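Local atomic coordinates of Exo-arabinanase (Penicillium chrysogenum, PDB entry 3A72), a protein that probably trims arabinan as an exo-acting glycoside hydrolase, splitting alpha-1,5-linked L-arabinofuranose chains from one end and releasing arabinobiose. Residues D115-A120 with V131-A136; G159-Y164 with N184-W189. One frame throughout, in Å; residues are numbered along the deposited sequence.

Interaction 1. Residues D115-A120 with V131-A136; sequences DIVLYA and VSHIAA
I134 packs its CD1 between I116 and L118 of the neighbouring antiparallel strand. The methyl comes within 4.0 Å of I116 CG2, and it also touches L118 CB at 4.1 Å. Two torsions explain this placement: CG1 stands anti to the carbonyl carbon (chi1 -52°), and with the chain then extended CD1 lies against both residues of that strand. A second apolar patch forms further along, where V131 CG2 meets A120 CB at 3.6 Å. Beyond the side chains lies the backbone ladder, and its geometry is irregular at two places. The carbonyl oxygen of I116 accepts from I134 N at 2.7 Å and, weakly, from A135 N, so two residues face one. The same pattern recurs at L118, whose O takes V131 N at 2.8 Å and a longer, weak bond from S132 N. Both sites are classic beta bulges, and I134 and V131 each have the near-helical psi (-55°) expected of the first bulge position. Each bulge also has a bond running the other way: I116 N donates to A135 O and L118 N to S132 O, both at 2.8 Å. On the opposite side of the sheet from I116 and L118, V117 lies alongside H133. At the polar edge the D115 carboxylate sits beside the H133 ring with the two planes only 10° apart; the imidazole's orientation is doubtful, so no bond is assigned, and D115 OD2 is hydrogen-bonded by N75. Strands 114-121 and 129-137 thus make a doubly bulged hairpin, the inner-to-outer pair that completes one four-stranded blade of the beta-propeller.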
ATOM      1  N   ASP A 115     -15.290  -5.951   0.041  1.00  4.53           N
ATOM      2  CA  ASP A 115     -15.004  -7.061  -0.846  1.00  4.52           C
ATOM      3  C   ASP A 115     -13.747  -6.722  -1.631  1.00  4.62           C
ATOM      4  O   ASP A 115     -13.785  -5.905  -2.571  1.00  5.17           O
ATOM      5  CB  ASP A 115     -16.177  -7.319  -1.765  1.00  5.11           C
ATOM      6  CG  ASP A 115     -16.054  -8.461  -2.686  1.00  6.35           C
ATOM      7  OD1 ASP A 115     -15.091  -9.224  -2.683  1.00  7.71           O
ATOM      8  OD2 ASP A 115     -17.034  -8.666  -3.503  1.00 10.27           O
ATOM      9  N   ILE A 116     -12.633  -7.318  -1.244  1.00  4.83           N
ATOM     10  CA  ILE A 116     -11.361  -7.126  -1.949  1.00  4.47           C
ATOM     11  C   ILE A 116     -11.411  -7.985  -3.188  1.00  4.67           C
ATOM     12  O   ILE A 116     -11.450  -9.236  -3.091  1.00  5.53           O
ATOM     13  CB  ILE A 116     -10.157  -7.454  -1.066  1.00  4.86           C
ATOM     14  CG1 ILE A 116     -10.105  -6.551   0.147  1.00  5.52           C
ATOM     15  CG2 ILE A 116      -8.888  -7.370  -1.891  1.00  5.93           C
ATOM     16  CD1 ILE A 116      -9.090  -6.991   1.193  1.00  6.36           C
ATOM     17  N   VAL A 117     -11.425  -7.321  -4.331  1.00  4.98           N
ATOM     18  CA  VAL A 117     -11.528  -7.933  -5.661  1.00  5.32           C
ATOM     19  C   VAL A 117     -10.227  -7.701  -6.428  1.00  5.03           C
ATOM     20  O   VAL A 117      -9.466  -6.774  -6.145  1.00  5.79           O
ATOM     21  CB  VAL A 117     -12.737  -7.398  -6.407  1.00  5.88           C
ATOM     22  CG1 VAL A 117     -14.036  -7.841  -5.726  1.00  7.75           C
ATOM     23  CG2 VAL A 117     -12.693  -5.897  -6.642  1.00  6.96           C
ATOM     24  N   LEU A 118     -10.001  -8.565  -7.401  1.00  5.38           N
ATOM     25  CA  LEU A 118      -8.822  -8.588  -8.240  1.00  5.35           C
ATOM     26  C   LEU A 118      -9.220  -8.421  -9.710  1.00  5.63           C
ATOM     27  O   LEU A 118     -10.004  -9.224 -10.220  1.00  6.25           O
ATOM     28  CB  LEU A 118      -8.015  -9.900  -8.045  1.00  5.58           C
ATOM     29  CG  LEU A 118      -6.664  -9.926  -8.726  1.00  5.96           C
ATOM     30  CD1 LEU A 118      -5.699  -8.987  -8.090  1.00  6.80           C
ATOM     31  CD2 LEU A 118      -6.142 -11.360  -8.731  1.00  8.14           C
ATOM     32  N   TYR A 119      -8.657  -7.409 -10.359  1.00  5.24           N
ATOM     33  CA  TYR A 119      -8.781  -7.104 -11.773  1.00  5.77           C
ATOM     34  C   TYR A 119      -7.407  -7.256 -12.428  1.00  5.54           C
ATOM     35  O   TYR A 119      -6.360  -7.060 -11.824  1.00  6.38           O
ATOM     36  CB  TYR A 119      -9.298  -5.647 -11.974  1.00  6.21           C
ATOM     37  CG  TYR A 119     -10.806  -5.591 -11.839  1.00  6.02           C
ATOM     38  CD1 TYR A 119     -11.610  -5.508 -12.950  1.00  6.84           C
ATOM     39  CD2 TYR A 119     -11.445  -5.654 -10.604  1.00  7.02           C
ATOM     40  CE1 TYR A 119     -12.981  -5.465 -12.858  1.00  7.58           C
ATOM     41  CE2 TYR A 119     -12.814  -5.653 -10.477  1.00  6.93           C
ATOM     42  CZ  TYR A 119     -13.591  -5.554 -11.609  1.00  6.94           C
ATOM     43  OH  TYR A 119     -14.969  -5.595 -11.440  1.00  8.15           O
ATOM     44  N   ALA A 120      -7.415  -7.595 -13.728  1.00  5.80           N
ATOM     45  CA  ALA A 120      -6.181  -7.767 -14.490  1.00  5.90           C
ATOM     46  C   ALA A 120      -6.277  -7.032 -15.814  1.00  6.27           C
ATOM     47  O   ALA A 120      -7.338  -6.967 -16.471  1.00  7.27           O
ATOM     48  CB  ALA A 120      -5.912  -9.220 -14.757  1.00  7.47           C
ATOM     49  N   VAL A 131     -11.096 -10.756 -12.313  1.00  6.56           N
ATOM     50  CA  VAL A 131     -10.532 -12.091 -12.157  1.00  7.75           C
ATOM     51  C   VAL A 131     -11.156 -12.853 -11.019  1.00  8.02           C
ATOM     52  O   VAL A 131     -11.644 -13.989 -11.238  1.00 10.82           O
ATOM     53  CB  VAL A 131      -8.981 -12.036 -11.998  1.00  8.69           C
ATOM     54  CG1 VAL A 131      -8.461 -13.449 -11.910  1.00 11.00           C
ATOM     55  CG2 VAL A 131      -8.314 -11.290 -13.143  1.00 11.01           C
ATOM     56  N   SER A 132     -11.157 -12.316  -9.792  1.00  6.74           N
ATOM     57  CA  SER A 132     -11.698 -13.059  -8.670  1.00  7.54           C
ATOM     58  C   SER A 132     -11.968 -12.116  -7.489  1.00  6.97           C
ATOM     59  O   SER A 132     -11.424 -11.020  -7.399  1.00  7.18           O
ATOM     60  CB  SER A 132     -10.763 -14.166  -8.266  1.00  9.19           C
ATOM     61  OG  SER A 132      -9.583 -13.600  -7.828  1.00  9.19           O
ATOM     62  N   HIS A 133     -12.788 -12.641  -6.574  1.00  7.47           N
ATOM     63  CA  HIS A 133     -12.833 -12.098  -5.226  1.00  7.80           C
ATOM     64  C   HIS A 133     -11.693 -12.711  -4.428  1.00  8.75           C
ATOM     65  O   HIS A 133     -11.461 -13.913  -4.508  1.00 12.72           O
ATOM     66  CB  HIS A 133     -14.104 -12.516  -4.516  1.00 10.74           C
ATOM     67  CG  HIS A 133     -15.346 -12.014  -5.164  1.00 10.07           C
ATOM     68  ND1 HIS A 133     -16.151 -12.582  -6.165  1.00 11.16           N
ATOM     69  CD2 HIS A 133     -15.914 -10.856  -4.877  1.00 11.24           C
ATOM     70  CE1 HIS A 133     -17.165 -11.739  -6.430  1.00  9.83           C
ATOM     71  NE2 HIS A 133     -17.040 -10.665  -5.653  1.00 13.36           N
ATOM     72  N   ILE A 134     -11.000 -11.889  -3.642  1.00  6.84           N
ATOM     73  CA  ILE A 134      -9.970 -12.403  -2.706  1.00  6.91           C
ATOM     74  C   ILE A 134     -10.604 -12.685  -1.357  1.00  5.90           C
ATOM     75  O   ILE A 134     -10.501 -13.794  -0.832  1.00  7.00           O
ATOM     76  CB  ILE A 134      -8.800 -11.380  -2.611  1.00  6.54           C
ATOM     77  CG1 ILE A 134      -8.268 -10.994  -3.991  1.00  7.69           C
ATOM     78  CG2 ILE A 134      -7.730 -11.961  -1.709  1.00  7.40           C
ATOM     79  CD1 ILE A 134      -7.019 -10.152  -4.027  1.00  7.82           C
ATOM     80  N   ALA A 135     -11.265 -11.672  -0.779  1.00  5.63           N
ATOM     81  CA  ALA A 135     -11.759 -11.771   0.593  1.00  4.90           C
ATOM     82  C   ALA A 135     -12.834 -10.730   0.788  1.00  4.52           C
ATOM     83  O   ALA A 135     -12.651  -9.596   0.366  1.00  5.70           O
ATOM     84  CB  ALA A 135     -10.620 -11.505   1.588  1.00  5.68           C
ATOM     85  N   ALA A 136     -13.916 -11.087   1.477  1.00  4.54           N
ATOM     86  CA  ALA A 136     -15.036 -10.181   1.700  1.00  4.73           C
ATOM     87  C   ALA A 136     -15.382 -10.161   3.183  1.00  4.63           C
ATOM     88  O   ALA A 136     -15.130 -11.121   3.913  1.00  5.98           O
ATOM     89  CB  ALA A 136     -16.226 -10.526   0.862  1.00  5.49           C
TER

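Interaction 2. Residues G159-Y164 with N184-W189; sequences GKLICY and NDLKNW
L161 meets L186 and W189 where the loop after strand 177-183 folds back over strand 160-167, within a propeller blade. The loop resembles the Asp-box turn of sialidases in its sequence, running from T183 through D185 to W189, although it is shorter than the usual form. L161 CB is already in contact, 3.9 Å from L186 CD2. With CG anti to the backbone N (chi1 -174°), CD2 is set against the loop. CD2, one of its two tips, touches L186 CD2 at 3.6 Å and approaches W189 CH2 at 4.1 Å. The indole presents this same benzo end to the next residue but one on the strand: W189 CZ3 lies 3.9 Å from C163 CB, approaching obliquely. I162, between these two, points away and packs on L155 of strand 149-157, which places the loop on the L161 and C163 side of the blade. No hydrogen bond crosses the contact; apolar packing holds it, and the loop supplies its own polar scaffold. T183 OG1 is hydrogen-bonded to D185 N and N188 O at the neck of the turn. D185 OD1 grips two amides, N188 N through its syn lone pair and K187 N from above the carboxylate plane, each at 2.8 Å, K187 N closing an Asx turn and the pair an Asx motif. The other oxygen, D185 OD2, accepts from N188 ND2 at 2.9 Å in a nearly straight bond (168°).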
ATOM      1  N   GLY A 159       5.916 -18.619  -8.080  1.00 10.72           N
ATOM      2  CA  GLY A 159       4.795 -18.954  -8.884  1.00 11.05           C
ATOM      3  C   GLY A 159       3.452 -18.747  -8.221  1.00  9.45           C
ATOM      4  O   GLY A 159       2.419 -19.170  -8.779  1.00 11.03           O
ATOM      5  N   LYS A 160       3.431 -18.106  -7.070  1.00  8.35           N
ATOM      6  CA  LYS A 160       2.221 -17.832  -6.318  1.00  8.34           C
ATOM      7  C   LYS A 160       2.068 -16.329  -6.112  1.00  7.47           C
ATOM      8  O   LYS A 160       3.065 -15.600  -6.086  1.00  8.60           O
ATOM      9  CB  LYS A 160       2.298 -18.494  -4.935  1.00  9.95           C
ATOM     10  CG  LYS A 160       2.439 -20.010  -5.003  1.00 12.16           C
ATOM     11  CD  LYS A 160       2.706 -20.626  -3.604  1.00 17.15           C
ATOM     12  CE  LYS A 160       4.155 -20.427  -3.137  1.00 21.94           C
ATOM     13  NZ  LYS A 160       4.276 -21.031  -1.738  1.00 25.62           N
ATOM     14  N   LEU A 161       0.834 -15.920  -5.930  1.00  7.07           N
ATOM     15  CA  LEU A 161       0.548 -14.564  -5.523  1.00  6.25           C
ATOM     16  C   LEU A 161      -0.027 -14.573  -4.092  1.00  5.80           C
ATOM     17  O   LEU A 161      -0.962 -15.348  -3.826  1.00  6.85           O
ATOM     18  CB  LEU A 161      -0.430 -13.866  -6.454  1.00  6.62           C
ATOM     19  CG  LEU A 161      -0.698 -12.396  -6.192  1.00  6.78           C
ATOM     20  CD1 LEU A 161       0.530 -11.573  -6.499  1.00  7.64           C
ATOM     21  CD2 LEU A 161      -1.876 -11.884  -6.986  1.00  8.53           C
ATOM     22  N   ILE A 162       0.566 -13.748  -3.256  1.00  5.70           N
ATOM     23  CA  ILE A 162       0.134 -13.553  -1.901  1.00  5.36           C
ATOM     24  C   ILE A 162      -0.591 -12.212  -1.811  1.00  5.30           C
ATOM     25  O   ILE A 162      -0.088 -11.191  -2.302  1.00  5.82           O
ATOM     26  CB  ILE A 162       1.311 -13.570  -0.910  1.00  5.59           C
ATOM     27  CG1 ILE A 162       2.169 -14.837  -1.056  1.00  6.59           C
ATOM     28  CG2 ILE A 162       0.864 -13.396   0.507  1.00  5.77           C
ATOM     29  CD1 ILE A 162       3.559 -14.684  -0.418  1.00  8.82           C
ATOM     30  N   CYS A 163      -1.760 -12.205  -1.164  1.00  5.02           N
ATOM     31  CA  CYS A 163      -2.443 -10.963  -0.820  1.00  4.90           C
ATOM     32  C   CYS A 163      -2.490 -10.857   0.712  1.00  4.75           C
ATOM     33  O   CYS A 163      -3.138 -11.652   1.369  1.00  5.25           O
ATOM     34  CB  CYS A 163      -3.859 -10.921  -1.365  1.00  5.19           C
ATOM     35  SG  CYS A 163      -4.669  -9.333  -1.021  1.00  6.51           S
ATOM     36  N   TYR A 164      -1.729  -9.898   1.220  1.00  4.71           N
ATOM     37  CA  TYR A 164      -1.779  -9.513   2.644  1.00  4.57           C
ATOM     38  C   TYR A 164      -2.865  -8.480   2.813  1.00  4.66           C
ATOM     39  O   TYR A 164      -3.018  -7.597   1.965  1.00  5.64           O
ATOM     40  CB  TYR A 164      -0.456  -8.919   3.080  1.00  5.03           C
ATOM     41  CG  TYR A 164       0.794  -9.755   2.852  1.00  4.82           C
ATOM     42  CD1 TYR A 164       1.242 -10.676   3.777  1.00  4.88           C
ATOM     43  CD2 TYR A 164       1.542  -9.577   1.665  1.00  5.60           C
ATOM     44  CE1 TYR A 164       2.390 -11.414   3.543  1.00  5.05           C
ATOM     45  CE2 TYR A 164       2.688 -10.292   1.444  1.00  5.40           C
ATOM     46  CZ  TYR A 164       3.122 -11.225   2.379  1.00  5.41           C
ATOM     47  OH  TYR A 164       4.282 -11.902   2.118  1.00  6.85           O
ATOM     48  N   ASN A 184      -2.220 -19.888  -6.670  1.00 10.52           N
ATOM     49  CA  ASN A 184      -1.310 -20.229  -7.777  1.00 11.03           C
ATOM     50  C   ASN A 184      -1.959 -20.004  -9.124  1.00 10.10           C
ATOM     51  O   ASN A 184      -1.365 -20.337 -10.173  1.00 11.53           O
ATOM     52  CB  ASN A 184      -0.722 -21.598  -7.636  1.00 14.73           C
ATOM     53  CG  ASN A 184      -1.683 -22.688  -7.666  1.00 17.24           C
ATOM     54  OD1 ASN A 184      -2.726 -22.528  -8.231  1.00 17.39           O
ATOM     55  ND2 ASN A 184      -1.465 -23.828  -7.010  1.00 31.39           N
ATOM     56  N   ASP A 185      -3.123 -19.381  -9.202  1.00 10.01           N
ATOM     57  CA  ASP A 185      -3.792 -19.184 -10.492  1.00 10.19           C
ATOM     58  C   ASP A 185      -4.579 -17.871 -10.605  1.00  9.22           C
ATOM     59  O   ASP A 185      -5.156 -17.607 -11.670  1.00 10.36           O
ATOM     60  CB  ASP A 185      -4.706 -20.349 -10.811  1.00 12.34           C
ATOM     61  CG  ASP A 185      -5.844 -20.579  -9.858  1.00 12.78           C
ATOM     62  OD1 ASP A 185      -6.102 -19.708  -9.000  1.00 11.66           O
ATOM     63  OD2 ASP A 185      -6.528 -21.627 -10.002  1.00 21.85           O
ATOM     64  N   LEU A 186      -4.630 -16.990  -9.644  1.00  9.81           N
ATOM     65  CA  LEU A 186      -5.370 -15.758  -9.441  1.00  8.35           C
ATOM     66  C   LEU A 186      -6.860 -15.946  -9.248  1.00  9.95           C
ATOM     67  O   LEU A 186      -7.576 -14.935  -9.081  1.00 11.36           O
ATOM     68  CB  LEU A 186      -5.059 -14.780 -10.555  1.00  8.42           C
ATOM     69  CG  LEU A 186      -3.615 -14.434 -10.819  1.00  9.03           C
ATOM     70  CD1 LEU A 186      -3.535 -13.181 -11.694  1.00  9.70           C
ATOM     71  CD2 LEU A 186      -2.840 -14.188  -9.546  1.00  9.85           C
ATOM     72  N   LYS A 187      -7.365 -17.191  -9.296  1.00 11.56           N
ATOM     73  CA  LYS A 187      -8.757 -17.483  -9.308  1.00 14.31           C
ATOM     74  C   LYS A 187      -9.176 -18.171  -8.043  1.00 16.15           C
ATOM     75  O   LYS A 187     -10.248 -17.834  -7.526  1.00 22.21           O
ATOM     76  CB  LYS A 187      -9.063 -18.410 -10.504  1.00 15.25           C
ATOM     77  CG  LYS A 187      -8.794 -17.702 -11.842  1.00 18.09           C
ATOM     78  CD  LYS A 187      -8.895 -18.740 -12.912  1.00 28.92           C
ATOM     79  CE  LYS A 187      -8.823 -18.251 -14.338  1.00 42.97           C
ATOM     80  NZ  LYS A 187      -9.214 -19.356 -15.299  1.00 67.88           N
ATOM     81  N   ASN A 188      -8.401 -19.086  -7.585  1.00 15.26           N
ATOM     82  CA  ASN A 188      -8.754 -19.873  -6.412  1.00 19.57           C
ATOM     83  C   ASN A 188      -7.796 -19.467  -5.324  1.00 14.34           C
ATOM     84  O   ASN A 188      -6.593 -19.553  -5.562  1.00 15.81           O
ATOM     85  CB  ASN A 188      -8.636 -21.364  -6.684  1.00 24.16           C
ATOM     86  CG  ASN A 188      -9.633 -21.768  -7.738  1.00 28.95           C
ATOM     87  OD1 ASN A 188     -10.765 -21.929  -7.309  1.00 46.89           O
ATOM     88  ND2 ASN A 188      -9.205 -21.937  -9.003  1.00 39.90           N
ATOM     89  N   TRP A 189      -8.363 -19.032  -4.186  1.00 10.91           N
ATOM     90  CA  TRP A 189      -7.520 -18.589  -3.076  1.00  9.92           C
ATOM     91  C   TRP A 189      -7.536 -19.633  -1.916  1.00  9.65           C
ATOM     92  O   TRP A 189      -8.554 -20.248  -1.613  1.00 10.04           O
ATOM     93  CB  TRP A 189      -7.957 -17.244  -2.550  1.00  8.85           C
ATOM     94  CG  TRP A 189      -7.785 -16.167  -3.588  1.00  8.21           C
ATOM     95  CD1 TRP A 189      -8.651 -15.833  -4.589  1.00  9.54           C
ATOM     96  CD2 TRP A 189      -6.614 -15.299  -3.700  1.00  7.42           C
ATOM     97  NE1 TRP A 189      -8.079 -14.829  -5.256  1.00  9.66           N
ATOM     98  CE2 TRP A 189      -6.855 -14.447  -4.794  1.00  8.50           C
ATOM     99  CE3 TRP A 189      -5.424 -15.160  -2.977  1.00  7.16           C
ATOM    100  CZ2 TRP A 189      -5.955 -13.482  -5.202  1.00  8.24           C
ATOM    101  CZ3 TRP A 189      -4.509 -14.180  -3.373  1.00  7.69           C
ATOM    102  CH2 TRP A 189      -4.769 -13.348  -4.470  1.00  8.24           C
TER

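In the fold
Along the chain the hairpin of interaction 1 is finished before interaction 2 begins, and the two occupy consecutive four-stranded antiparallel blades of a six-bladed, sialidase-like propeller, the blades of strands 82-87 to 129-137 and 149-157 to 193-196. Their centres are 11 Å apart and they touch directly across the blade interface. S132 OG on strand 129-137, the edge strand of its blade, lies 2.7 Å from L186 O and 3.2 Å from W189 NE1 of the Asp-box-like loop, both probable hydrogen bonds. I134 also packs on C163 and W189. The bulged hairpin and the folded loop therefore join neighbouring blades. Arabinofuranose is bound about 11 Å from the I116 side chain and about 13 Å from that of C163.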